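Long-range contact in probable cell division protein WhiA (Thermotoga maritima, PDB 3HYI), which is probably involved in cell division and chromosome segregation and pairs a degenerate LAGLIDADG homing endonuclease domain with a DNA-binding helix-turn-helix domain: residues I29-D41 with I49-L62. Residues are numbered along the deposited sequence; the frame is centred on the assembly and turned at random.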
loop_
_atom_site.group_PDB
_atom_site.type_symbol
_atom_site.label_atom_id
_atom_site.label_comp_id
_atom_site.label_asym_id
_atom_site.label_seq_id
_atom_site.Cartn_x
_atom_site.Cartn_y
_atom_site.Cartn_z
ATOM N N ILE A 29 -24.161 19.302 12.265
ATOM C CA ILE A 29 -23.317 20.233 13.021
ATOM C C ILE A 29 -22.009 19.559 13.445
ATOM O O ILE A 29 -20.959 20.201 13.472
ATOM C CB ILE A 29 -24.054 20.799 14.254
ATOM C CG1 ILE A 29 -25.141 21.788 13.812
ATOM C CG2 ILE A 29 -23.090 21.500 15.195
ATOM C CD1 ILE A 29 -26.133 22.131 14.901
ATOM N N SER A 30 -22.079 18.267 13.765
ATOM C CA SER A 30 -20.888 17.494 14.112
ATOM C C SER A 30 -19.923 17.420 12.930
ATOM O O SER A 30 -18.713 17.598 13.098
ATOM C CB SER A 30 -21.270 16.085 14.577
ATOM O OG SER A 30 -20.135 15.367 15.029
ATOM N N GLU A 31 -20.451 17.168 11.735
ATOM C CA GLU A 31 -19.616 17.158 10.529
ATOM C C GLU A 31 -19.050 18.542 10.213
ATOM O O GLU A 31 -17.902 18.656 9.786
ATOM C CB GLU A 31 -20.381 16.623 9.318
ATOM C CG GLU A 31 -19.535 16.585 8.047
ATOM C CD GLU A 31 -20.247 15.967 6.871
ATOM O OE1 GLU A 31 -19.709 16.062 5.751
ATOM O OE2 GLU A 31 -21.342 15.396 7.057
ATOM N N LEU A 32 -19.858 19.581 10.413
ATOM C CA LEU A 32 -19.403 20.961 10.236
ATOM C C LEU A 32 -18.263 21.282 11.201
ATOM O O LEU A 32 -17.282 21.912 10.817
ATOM C CB LEU A 32 -20.558 21.943 10.442
ATOM C CG LEU A 32 -20.249 23.426 10.204
ATOM C CD1 LEU A 32 -19.864 23.681 8.748
ATOM C CD2 LEU A 32 -21.435 24.294 10.612
ATOM N N LEU A 33 -18.394 20.833 12.448
ATOM C CA LEU A 33 -17.343 21.012 13.450
ATOM C C LEU A 33 -16.035 20.375 12.984
ATOM O O LEU A 33 -14.958 20.916 13.234
ATOM C CB LEU A 33 -17.768 20.418 14.798
ATOM C CG LEU A 33 -16.844 20.716 15.983
ATOM C CD1 LEU A 33 -16.916 22.193 16.364
ATOM C CD2 LEU A 33 -17.191 19.829 17.174
ATOM N N GLY A 34 -16.140 19.233 12.302
ATOM C CA GLY A 34 -14.990 18.586 11.675
ATOM C C GLY A 34 -14.302 19.495 10.672
ATOM O O GLY A 34 -13.079 19.619 10.676
ATOM N N PHE A 35 -15.099 20.125 9.810
ATOM C CA PHE A 35 -14.606 21.150 8.881
ATOM C C PHE A 35 -13.975 22.318 9.637
ATOM O O PHE A 35 -12.882 22.773 9.289
ATOM C CB PHE A 35 -15.747 21.690 8.007
ATOM C CG PHE A 35 -16.013 20.887 6.760
ATOM C CD1 PHE A 35 -15.417 21.238 5.555
ATOM C CD2 PHE A 35 -16.892 19.812 6.781
ATOM C CE1 PHE A 35 -15.673 20.510 4.392
ATOM C CE2 PHE A 35 -17.155 19.081 5.623
ATOM C CZ PHE A 35 -16.543 19.433 4.426
ATOM N N ILE A 36 -14.676 22.801 10.666
ATOM C CA ILE A 36 -14.209 23.932 11.473
ATOM C C ILE A 36 -12.894 23.620 12.190
ATOM O O ILE A 36 -11.952 24.410 12.128
ATOM C CB ILE A 36 -15.260 24.360 12.524
ATOM C CG1 ILE A 36 -16.491 24.965 11.844
ATOM C CG2 ILE A 36 -14.667 25.374 13.502
ATOM C CD1 ILE A 36 -17.610 25.313 12.807
ATOM N N LYS A 37 -12.836 22.475 12.865
ATOM C CA LYS A 37 -11.631 22.080 13.603
ATOM C C LYS A 37 -10.423 21.886 12.683
ATOM O O LYS A 37 -9.307 22.283 13.025
ATOM C CB LYS A 37 -11.877 20.797 14.404
ATOM C CG LYS A 37 -12.815 20.945 15.603
ATOM C CD LYS A 37 -12.333 21.996 16.589
ATOM C CE LYS A 37 -12.982 21.816 17.954
ATOM N NZ LYS A 37 -12.793 23.013 18.827
ATOM N N ALA A 38 -10.651 21.282 11.519
ATOM C CA ALA A 38 -9.569 20.983 10.579
ATOM C C ALA A 38 -9.113 22.206 9.777
ATOM O O ALA A 38 -7.914 22.471 9.677
ATOM C CB ALA A 38 -9.986 19.861 9.631
ATOM N N ARG A 39 -10.064 22.942 9.205
ATOM C CA ARG A 39 -9.735 24.010 8.251
ATOM C C ARG A 39 -10.446 25.347 8.487
ATOM O O ARG A 39 -10.383 26.240 7.641
ATOM C CB ARG A 39 -10.012 23.514 6.825
ATOM C CG ARG A 39 -9.037 22.443 6.334
ATOM C CD ARG A 39 -7.598 22.965 6.285
ATOM N NE ARG A 39 -6.668 22.011 5.684
ATOM C CZ ARG A 39 -6.545 21.786 4.375
ATOM N NH1 ARG A 39 -7.304 22.435 3.499
ATOM N NH2 ARG A 39 -5.659 20.897 3.938
ATOM N N GLY A 40 -11.090 25.497 9.641
ATOM C CA GLY A 40 -11.818 26.718 9.957
ATOM C C GLY A 40 -10.987 27.674 10.788
ATOM O O GLY A 40 -10.471 27.299 11.841
ATOM N N ASP A 41 -10.839 28.904 10.304
ATOM C CA ASP A 41 -10.301 29.986 11.117
ATOM C C ASP A 41 -11.502 30.715 11.713
ATOM O O ASP A 41 -12.167 31.496 11.034
ATOM C CB ASP A 41 -9.431 30.935 10.283
ATOM C CG ASP A 41 -8.679 31.945 11.136
ATOM O OD1 ASP A 41 -8.575 31.745 12.367
ATOM O OD2 ASP A 41 -8.190 32.945 10.572
ATOM N N ILE A 49 -16.631 32.537 9.959
ATOM C CA ILE A 49 -15.710 31.415 9.892
ATOM C C ILE A 49 -15.111 31.429 8.495
ATOM O O ILE A 49 -15.845 31.435 7.507
ATOM C CB ILE A 49 -16.407 30.057 10.107
ATOM C CG1 ILE A 49 -17.215 30.057 11.406
ATOM C CG2 ILE A 49 -15.373 28.940 10.135
ATOM C CD1 ILE A 49 -17.866 28.726 11.718
ATOM N N VAL A 50 -13.785 31.453 8.416
ATOM C CA VAL A 50 -13.087 31.336 7.145
ATOM C C VAL A 50 -12.590 29.902 6.978
ATOM O O VAL A 50 -11.769 29.430 7.766
ATOM C CB VAL A 50 -11.899 32.308 7.063
ATOM C CG1 VAL A 50 -11.037 31.996 5.847
ATOM C CG2 VAL A 50 -12.395 33.755 7.024
ATOM N N PHE A 51 -13.107 29.216 5.957
ATOM C CA PHE A 51 -12.668 27.866 5.615
ATOM C C PHE A 51 -11.682 27.906 4.448
ATOM O O PHE A 51 -11.948 28.539 3.429
ATOM C CB PHE A 51 -13.859 26.992 5.219
ATOM C CG PHE A 51 -14.824 26.728 6.338
ATOM C CD1 PHE A 51 -14.638 25.651 7.191
ATOM C CD2 PHE A 51 -15.930 27.545 6.527
ATOM C CE1 PHE A 51 -15.533 25.398 8.223
ATOM C CE2 PHE A 51 -16.827 27.298 7.558
ATOM C CZ PHE A 51 -16.627 26.222 8.407
ATOM N N SER A 52 -10.550 27.224 4.608
ATOM C CA SER A 52 -9.553 27.085 3.549
ATOM C C SER A 52 -9.562 25.635 3.080
ATOM O O SER A 52 -9.214 24.742 3.846
ATOM C CB SER A 52 -8.167 27.460 4.075
ATOM O OG SER A 52 -8.179 28.750 4.665
ATOM N N LEU A 53 -9.965 25.402 1.833
ATOM C CA LEU A 53 -10.165 24.043 1.324
ATOM C C LEU A 53 -9.452 23.816 -0.005
ATOM O O LEU A 53 -9.591 24.610 -0.932
ATOM C CB LEU A 53 -11.659 23.761 1.151
ATOM C CG LEU A 53 -12.535 23.855 2.406
ATOM C CD1 LEU A 53 -14.003 23.680 2.038
ATOM C CD2 LEU A 53 -12.122 22.824 3.460
ATOM N N HIS A 54 -8.699 22.722 -0.094
ATOM C CA HIS A 54 -8.006 22.348 -1.328
ATOM C C HIS A 54 -8.814 21.364 -2.176
ATOM O O HIS A 54 -8.399 21.008 -3.278
ATOM C CB HIS A 54 -6.632 21.765 -1.002
ATOM C CG HIS A 54 -5.715 22.742 -0.336
ATOM N ND1 HIS A 54 -5.784 23.025 1.010
ATOM C CD2 HIS A 54 -4.721 23.515 -0.832
ATOM C CE1 HIS A 54 -4.867 23.923 1.318
ATOM N NE2 HIS A 54 -4.206 24.237 0.218
ATOM N N SER A 55 -9.969 20.943 -1.667
ATOM C CA SER A 55 -10.829 19.988 -2.359
ATOM C C SER A 55 -12.140 20.643 -2.790
ATOM O O SER A 55 -12.776 21.347 -2.004
ATOM C CB SER A 55 -11.119 18.803 -1.442
ATOM O OG SER A 55 -12.028 17.897 -2.037
ATOM N N PHE A 56 -12.535 20.412 -4.040
ATOM C CA PHE A 56 -13.838 20.860 -4.538
ATOM C C PHE A 56 -14.968 20.001 -3.982
ATOM O O PHE A 56 -16.061 20.504 -3.733
ATOM C CB PHE A 56 -13.881 20.854 -6.067
ATOM C CG PHE A 56 -13.098 21.970 -6.693
ATOM C CD1 PHE A 56 -11.873 21.725 -7.306
ATOM C CD2 PHE A 56 -13.578 23.271 -6.658
ATOM C CE1 PHE A 56 -11.152 22.757 -7.880
ATOM C CE2 PHE A 56 -12.858 24.307 -7.226
ATOM C CZ PHE A 56 -11.644 24.051 -7.835
ATOM N N ALA A 57 -14.707 18.707 -3.803
ATOM C CA ALA A 57 -15.670 17.814 -3.156
ATOM C C ALA A 57 -15.967 18.301 -1.737
ATOM O O ALA A 57 -17.127 18.372 -1.330
ATOM C CB ALA A 57 -15.141 16.388 -3.125
ATOM N N ALA A 58 -14.912 18.639 -0.998
ATOM C CA ALA A 58 -15.047 19.197 0.351
ATOM C C ALA A 58 -15.820 20.519 0.353
ATOM O O ALA A 58 -16.662 20.742 1.218
ATOM C CB ALA A 58 -13.678 19.390 0.987
ATOM N N SER A 59 -15.537 21.381 -0.620
ATOM C CA SER A 59 -16.212 22.680 -0.730
ATOM C C SER A 59 -17.710 22.510 -0.975
ATOM O O SER A 59 -18.525 23.215 -0.379
ATOM C CB SER A 59 -15.599 23.517 -1.858
ATOM O OG SER A 59 -14.191 23.617 -1.725
ATOM N N ARG A 60 -18.061 21.574 -1.852
ATOM C CA ARG A 60 -19.460 21.276 -2.161
ATOM C C ARG A 60 -20.209 20.658 -0.981
ATOM O O ARG A 60 -21.388 20.944 -0.777
ATOM C CB ARG A 60 -19.552 20.340 -3.362
ATOM C CG ARG A 60 -19.173 20.998 -4.669
ATOM C CD ARG A 60 -19.661 20.188 -5.851
ATOM N NE ARG A 60 -19.557 20.957 -7.086
ATOM C CZ ARG A 60 -18.494 20.990 -7.885
ATOM N NH1 ARG A 60 -17.404 20.286 -7.607
ATOM N NH2 ARG A 60 -18.529 21.739 -8.979
ATOM N N ARG A 61 -19.530 19.805 -0.222
ATOM C CA ARG A 61 -20.112 19.233 0.987
ATOM C C ARG A 61 -20.392 20.315 2.023
ATOM O O ARG A 61 -21.451 20.313 2.651
ATOM C CB ARG A 61 -19.186 18.170 1.588
ATOM C CG ARG A 61 -19.775 17.432 2.781
ATOM C CD ARG A 61 -20.977 16.603 2.374
ATOM N NE ARG A 61 -21.530 15.840 3.489
ATOM C CZ ARG A 61 -22.670 15.160 3.449
ATOM N NH1 ARG A 61 -23.403 15.145 2.341
ATOM N NH2 ARG A 61 -23.085 14.504 4.525
ATOM N N LEU A 62 -19.439 21.227 2.198
ATOM C CA LEU A 62 -19.598 22.342 3.130
ATOM C C LEU A 62 -20.808 23.191 2.763
ATOM O O LEU A 62 -21.560 23.614 3.642
ATOM C CB LEU A 62 -18.337 23.213 3.153
ATOM C CG LEU A 62 -18.317 24.386 4.136
ATOM C CD1 LEU A 62 -18.453 23.898 5.573
ATOM C CD2 LEU A 62 -17.054 25.225 3.961
#
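The F35 ring has CD1 of L62 over one face, offset toward its rim. At the ring edge, F35 CD1 meets L53 CD2. The F51 ring lies between I49 CG2 on one face and L62 CD2 on the other. The backbone of F35 and I36 meets its edge, and I36 CG1 reaches F51 CZ obliquely at 3.7 Å. L32 and I36 extend this apolar layer: L32 CD1 touches L62 CD1, and the CD1 atoms of I36 and I49 meet at 3.6 Å.

R61 grips the E31 carboxylate side-on. R61 NE bonds E31 OE1 at 2.9 Å, and R61 NH2 makes a longer bond to E31 OE2. The two groups are nearly coplanar, 27° apart. E31 reaches across on an extended chain, its CG anti to the backbone N (chi1 -179°). Both groups have further partners: E31 OE2 also pairs with R116, and R61 NH1 bonds the carbonyls of V18 and V20.

R39 NH1 holds two acceptors. R39 NH1 bonds S52 O at 3.0 Å, in the guanidinium plane. The bond from R39 NH1 to H54 ND1 is also 3.0 Å but more bent, and it lies in the imidazole plane, with the two flat groups almost perpendicular. A leucine in place of R39 would probably leave S52 O and H54 ND1 without this donor and the imidazole freer to turn.

Backbone bonds join D41 and V50 in both directions, and S52 N bonds R39 O. They make a short antiparallel ladder in which G40 faces F51 as a non-hydrogen-bonded pair. Helix 25-39 runs straight into this hairpin of strands 40-43 and 48-53, and helix 56-68 follows, as in the LAGLIDADG fold. Strand 48-53 pairs on its other side with strand 88-94 in a four-stranded antiparallel sheet. Both helices pack on the hairpin face bearing F51, and helix 108-122 touches F35 and R61.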